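Local coordinates for protein eukaryotic translation initiation factor 4 gamma 5 (Trypanosoma cruzi, PDB 6OZU) that probably serves as a scaffold in translation initiation, its all-helical MIF4G domain being the part expected to bind the RNA helicase eIF4A, as in other eIF4G proteins, at residues V153-E158 with V204-L208; W159-G163 with M217-L221. One frame throughout, in Å; residues are numbered along the deposited sequence.

In the fold
Both contacts use helix 150-162: its middle packs on helix 194-208 in contact 1, and its last turn meets the start of helix 215-235 in contact 2. Since helices 194-208 and 215-235 follow each other in the chain, the two contacts fix one helical hairpin against a single earlier helix. Both are largely buried, contact 1 lying nearer the centre of the chain (about 13 Å against 18 Å, centre to centre) yet reaching a charged margin at Glu158 and Glu207. Contact 1 is aliphatic; contact 2 adds a methionine over a tyrosine ring. Leu208 joins them: its O is probably hydrogen-bonded to Tyr162 OH, 2.7 Å away.

Contact 1: residues V153-E158 with V204-L208; sequences VLHVLE and VLEEL
Val204 pushes CG1 into the hollow between Leu154 and Leu157, one turn apart on helix 150-162. This methyl lies 3.6 Å from Leu157 CD1 and 3.8 Å from Leu154 CA, so it touches both the helix backbone and a leucine branch. CG1 stands anti to the backbone N of Val204 (chi1 166°), the setting that puts this branch rather than CG2 into the gap. The bump returned from the other helix is Leu154 CD1, seated among Val204 O, Glu207 CB at 3.8 Å and Leu208 CG at 3.9 Å. Its sister methyl CD2 lies against the carboxylate end of Glu207, whose chain crosses that of Leu154 at about a right angle.

A turn farther on, Leu208 spreads its two methyls over helix 150-162: CD1 meets Leu157 CB at 3.8 Å, while CD2 meets Glu158 CG, also at 3.8 Å, using the aliphatic part of the glutamate. Leu157 CD1 continues past Val204 to Leu205 CD2 at 4.0 Å; Phe179 of helix 173-186 touches both leucines and closes this inner side. Met211, from a loop, touches Leu154 and Glu158.

The axes of the two short segments pass 9.9 Å apart and cross at -46°, both running broadly the same way. Such interlocking of aliphatic ridges between a helix and the next-but-one along the chain is characteristic of the stacked helical hairpins of a HEAT-like MIF4G domain.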
loop_
_atom_site.group_PDB
_atom_site.type_symbol
_atom_site.label_atom_id
_atom_site.label_comp_id
_atom_site.label_asym_id
_atom_site.label_seq_id
_atom_site.Cartn_x
_atom_site.Cartn_y
_atom_site.Cartn_z
ATOM N N VAL A 153 -3.780 -4.986 -4.823
ATOM C CA VAL A 153 -3.978 -5.466 -3.463
ATOM C C VAL A 153 -4.167 -6.992 -3.478
ATOM O O VAL A 153 -3.468 -7.695 -2.750
ATOM C CB VAL A 153 -5.137 -4.710 -2.760
ATOM C CG1 VAL A 153 -5.228 -5.084 -1.266
ATOM C CG2 VAL A 153 -4.968 -3.202 -2.928
ATOM N N LEU A 154 -5.041 -7.488 -4.366
ATOM C CA LEU A 154 -5.320 -8.906 -4.556
ATOM C C LEU A 154 -4.066 -9.700 -4.941
ATOM O O LEU A 154 -3.836 -10.751 -4.338
ATOM C CB LEU A 154 -6.417 -9.087 -5.611
ATOM C CG LEU A 154 -6.789 -10.525 -5.997
ATOM C CD1 LEU A 154 -7.471 -11.264 -4.850
ATOM C CD2 LEU A 154 -7.601 -10.547 -7.263
ATOM N N HIS A 155 -3.267 -9.195 -5.929
ATOM C CA HIS A 155 -2.014 -9.825 -6.400
ATOM C C HIS A 155 -0.961 -9.893 -5.306
ATOM O O HIS A 155 -0.248 -10.893 -5.220
ATOM C CB HIS A 155 -1.432 -9.132 -7.658
ATOM C CG HIS A 155 -0.288 -9.870 -8.318
ATOM N ND1 HIS A 155 -0.452 -10.524 -9.530
ATOM C CD2 HIS A 155 1.007 -9.995 -7.935
ATOM C CE1 HIS A 155 0.732 -11.042 -9.825
ATOM N NE2 HIS A 155 1.637 -10.759 -8.889
ATOM N N VAL A 156 -0.859 -8.852 -4.449
ATOM C CA VAL A 156 0.113 -8.843 -3.349
ATOM C C VAL A 156 -0.267 -9.917 -2.318
ATOM O O VAL A 156 0.598 -10.701 -1.910
ATOM C CB VAL A 156 0.272 -7.451 -2.681
ATOM C CG1 VAL A 156 0.985 -7.551 -1.325
ATOM C CG2 VAL A 156 0.979 -6.467 -3.594
ATOM N N LEU A 157 -1.572 -9.951 -1.912
ATOM C CA LEU A 157 -2.140 -10.912 -0.956
ATOM C C LEU A 157 -2.034 -12.359 -1.442
ATOM O O LEU A 157 -1.859 -13.262 -0.630
ATOM C CB LEU A 157 -3.591 -10.550 -0.583
ATOM C CG LEU A 157 -3.781 -9.252 0.211
ATOM C CD1 LEU A 157 -5.226 -8.993 0.489
ATOM C CD2 LEU A 157 -3.014 -9.284 1.498
ATOM N N GLU A 158 -2.080 -12.570 -2.763
ATOM C CA GLU A 158 -1.890 -13.880 -3.385
ATOM C C GLU A 158 -0.509 -14.437 -3.017
ATOM O O GLU A 158 -0.466 -15.512 -2.436
ATOM C CB GLU A 158 -2.023 -13.799 -4.901
ATOM C CG GLU A 158 -3.452 -13.783 -5.405
ATOM C CD GLU A 158 -3.557 -14.080 -6.887
ATOM O OE1 GLU A 158 -3.050 -15.146 -7.313
ATOM O OE2 GLU A 158 -4.135 -13.244 -7.621
ATOM N N VAL A 204 -11.843 -8.484 -1.878
ATOM C CA VAL A 204 -10.502 -9.002 -2.183
ATOM C C VAL A 204 -10.296 -10.330 -1.449
ATOM O O VAL A 204 -9.849 -11.305 -2.059
ATOM C CB VAL A 204 -9.403 -7.947 -1.860
ATOM C CG1 VAL A 204 -7.995 -8.555 -1.833
ATOM C CG2 VAL A 204 -9.457 -6.818 -2.863
ATOM N N LEU A 205 -10.665 -10.373 -0.158
ATOM C CA LEU A 205 -10.557 -11.578 0.651
ATOM C C LEU A 205 -11.500 -12.657 0.188
ATOM O O LEU A 205 -11.151 -13.826 0.311
ATOM C CB LEU A 205 -10.711 -11.307 2.161
ATOM C CG LEU A 205 -9.804 -10.236 2.782
ATOM C CD1 LEU A 205 -10.079 -10.125 4.247
ATOM C CD2 LEU A 205 -8.324 -10.522 2.536
ATOM N N GLU A 206 -12.665 -12.287 -0.374
ATOM C CA GLU A 206 -13.645 -13.242 -0.921
ATOM C C GLU A 206 -13.104 -13.874 -2.203
ATOM O O GLU A 206 -13.371 -15.048 -2.442
ATOM C CB GLU A 206 -15.011 -12.590 -1.183
ATOM C CG GLU A 206 -15.852 -12.350 0.062
ATOM C CD GLU A 206 -16.516 -13.556 0.706
ATOM O OE1 GLU A 206 -16.494 -13.629 1.955
ATOM O OE2 GLU A 206 -17.059 -14.420 -0.020
ATOM N N GLU A 207 -12.329 -13.111 -3.013
ATOM C CA GLU A 207 -11.677 -13.600 -4.227
ATOM C C GLU A 207 -10.607 -14.637 -3.919
ATOM O O GLU A 207 -10.566 -15.675 -4.573
ATOM C CB GLU A 207 -11.082 -12.462 -5.043
ATOM C CG GLU A 207 -12.075 -11.872 -6.008
ATOM C CD GLU A 207 -11.542 -10.761 -6.883
ATOM O OE1 GLU A 207 -11.314 -11.009 -8.091
ATOM O OE2 GLU A 207 -11.371 -9.636 -6.358
ATOM N N LEU A 208 -9.756 -14.380 -2.916
ATOM C CA LEU A 208 -8.721 -15.316 -2.469
ATOM C C LEU A 208 -9.354 -16.644 -2.005
ATOM O O LEU A 208 -8.724 -17.692 -2.098
ATOM C CB LEU A 208 -7.893 -14.703 -1.327
ATOM C CG LEU A 208 -7.066 -13.468 -1.664
ATOM C CD1 LEU A 208 -6.778 -12.679 -0.422
ATOM C CD2 LEU A 208 -5.795 -13.827 -2.395
#

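Contact 2: residues W159-G163 with M217-L221; sequences WLLYG and MQFLL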
loop_
_atom_site.group_PDB
_atom_site.type_symbol
_atom_site.label_atom_id
_atom_site.label_comp_id
_atom_site.label_asym_id
_atom_site.label_seq_id
_atom_site.Cartn_x
_atom_site.Cartn_y
_atom_site.Cartn_z
ATOM N N TRP A 159 0.600 -13.698 -3.278
ATOM C CA TRP A 159 1.937 -14.183 -2.925
ATOM C C TRP A 159 2.228 -14.077 -1.438
ATOM O O TRP A 159 2.944 -14.914 -0.895
ATOM C CB TRP A 159 3.059 -13.556 -3.770
ATOM C CG TRP A 159 3.209 -12.063 -3.692
ATOM C CD1 TRP A 159 2.829 -11.155 -4.643
ATOM C CD2 TRP A 159 3.941 -11.319 -2.688
ATOM N NE1 TRP A 159 3.247 -9.889 -4.285
ATOM C CE2 TRP A 159 3.904 -9.958 -3.071
ATOM C CE3 TRP A 159 4.648 -11.676 -1.522
ATOM C CZ2 TRP A 159 4.508 -8.951 -2.302
ATOM C CZ3 TRP A 159 5.235 -10.676 -0.761
ATOM C CH2 TRP A 159 5.167 -9.335 -1.154
ATOM N N LEU A 160 1.643 -13.083 -0.763
ATOM C CA LEU A 160 1.818 -12.892 0.679
ATOM C C LEU A 160 1.249 -14.067 1.472
ATOM O O LEU A 160 1.884 -14.506 2.434
ATOM C CB LEU A 160 1.164 -11.570 1.095
ATOM C CG LEU A 160 1.577 -10.956 2.428
ATOM C CD1 LEU A 160 2.966 -10.314 2.333
ATOM C CD2 LEU A 160 0.571 -9.920 2.858
ATOM N N LEU A 161 0.065 -14.597 1.050
ATOM C CA LEU A 161 -0.604 -15.711 1.715
ATOM C C LEU A 161 -0.309 -17.078 1.113
ATOM O O LEU A 161 -0.113 -18.034 1.861
ATOM C CB LEU A 161 -2.123 -15.489 1.753
ATOM C CG LEU A 161 -2.672 -14.241 2.489
ATOM C CD1 LEU A 161 -4.160 -14.085 2.199
ATOM C CD2 LEU A 161 -2.434 -14.316 4.011
ATOM N N TYR A 162 -0.337 -17.194 -0.226
ATOM C CA TYR A 162 -0.108 -18.460 -0.933
ATOM C C TYR A 162 1.337 -18.702 -1.351
ATOM O O TYR A 162 1.632 -19.781 -1.855
ATOM C CB TYR A 162 -1.039 -18.601 -2.147
ATOM C CG TYR A 162 -2.518 -18.682 -1.813
ATOM C CD1 TYR A 162 -3.088 -19.873 -1.380
ATOM C CD2 TYR A 162 -3.359 -17.588 -2.007
ATOM C CE1 TYR A 162 -4.456 -19.970 -1.125
ATOM C CE2 TYR A 162 -4.724 -17.668 -1.739
ATOM C CZ TYR A 162 -5.269 -18.864 -1.302
ATOM O OH TYR A 162 -6.602 -18.961 -1.023
ATOM N N GLY A 163 2.221 -17.731 -1.116
ATOM C CA GLY A 163 3.623 -17.833 -1.482
ATOM C C GLY A 163 3.909 -17.284 -2.864
ATOM O O GLY A 163 3.000 -17.172 -3.700
ATOM N N MET A 217 -6.421 -22.090 5.677
ATOM C CA MET A 217 -6.557 -20.964 4.753
ATOM C C MET A 217 -8.013 -20.498 4.613
ATOM O O MET A 217 -8.279 -19.293 4.526
ATOM C CB MET A 217 -5.927 -21.283 3.389
ATOM C CG MET A 217 -5.669 -20.045 2.542
ATOM S SD MET A 217 -4.467 -18.900 3.278
ATOM C CE MET A 217 -3.152 -19.118 2.174
ATOM N N GLN A 218 -8.949 -21.451 4.589
ATOM C CA GLN A 218 -10.357 -21.136 4.510
ATOM C C GLN A 218 -10.841 -20.579 5.825
ATOM O O GLN A 218 -11.626 -19.635 5.812
ATOM C CB GLN A 218 -11.157 -22.355 4.109
ATOM C CG GLN A 218 -12.051 -22.038 2.936
ATOM C CD GLN A 218 -13.134 -23.047 2.771
ATOM O OE1 GLN A 218 -14.050 -23.114 3.575
ATOM N NE2 GLN A 218 -13.052 -23.841 1.717
ATOM N N PHE A 219 -10.351 -21.125 6.964
ATOM C CA PHE A 219 -10.709 -20.616 8.289
ATOM C C PHE A 219 -10.192 -19.180 8.451
ATOM O O PHE A 219 -10.930 -18.324 8.933
ATOM C CB PHE A 219 -10.220 -21.545 9.426
ATOM C CG PHE A 219 -10.790 -21.188 10.782
ATOM C CD1 PHE A 219 -12.080 -21.573 11.141
ATOM C CD2 PHE A 219 -10.051 -20.429 11.688
ATOM C CE1 PHE A 219 -12.623 -21.198 12.382
ATOM C CE2 PHE A 219 -10.595 -20.066 12.934
ATOM C CZ PHE A 219 -11.876 -20.455 13.270
ATOM N N LEU A 220 -8.961 -18.910 7.983
ATOM C CA LEU A 220 -8.348 -17.587 8.037
ATOM C C LEU A 220 -9.174 -16.548 7.288
ATOM O O LEU A 220 -9.537 -15.531 7.880
ATOM C CB LEU A 220 -6.913 -17.615 7.502
ATOM C CG LEU A 220 -6.165 -16.277 7.549
ATOM C CD1 LEU A 220 -5.098 -16.307 8.563
ATOM C CD2 LEU A 220 -5.589 -15.938 6.233
ATOM N N LEU A 221 -9.481 -16.803 6.002
ATOM C CA LEU A 221 -10.242 -15.882 5.151
ATOM C C LEU A 221 -11.696 -15.698 5.584
ATOM O O LEU A 221 -12.185 -14.564 5.571
ATOM C CB LEU A 221 -10.140 -16.300 3.698
ATOM C CG LEU A 221 -8.734 -16.278 3.091
ATOM C CD1 LEU A 221 -8.669 -17.119 1.832
ATOM C CD2 LEU A 221 -8.224 -14.831 2.882
#
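A Met-aromatic contact closes the last turn of helix 150-162 against the first turns of helix 215-235. Met217 brings its CE methyl over one face of the Tyr162 ring, 3.8 Å from the centroid and 21° off the normal, displaced toward the CD1-CE1 side. SD stands above the same face but farther off, 4.9 Å from the centroid, so the methyl makes the closer CH-pi approach. Bends at chi2 (63°) and chi3 (110°) fold the thioether so that CE also reaches Leu161, lying 3.2 Å from its O and 3.8 Å from its CB. Met217 CG lies over the same face toward the phenol end, near CE1 and OH.

In the helical-repeat architecture of MIF4G domains, both helices also pack on helix 194-208, and Tyr162 reaches across to it: the hydroxyl is hydrogen-bonded to Leu208 O, a bond that fixes the far end of the ring while Met217 backs its face. Leu221 CD1 packs beside this hydroxyl, 4.0 Å from OH.

Next to Tyr162 in the chain, Leu161 points at helix 215-235 and divides its methyls between two neighbours, CD1 going to Leu221 CD2 and CD2 to Leu220 CD2, each at 4.2 Å. Phe179 and Leu176 of helix 173-186 extend this apolar layer, touching Leu161 and Leu220 respectively. Pro213 lies against Tyr162 and Pro171 against Met217, both from loops.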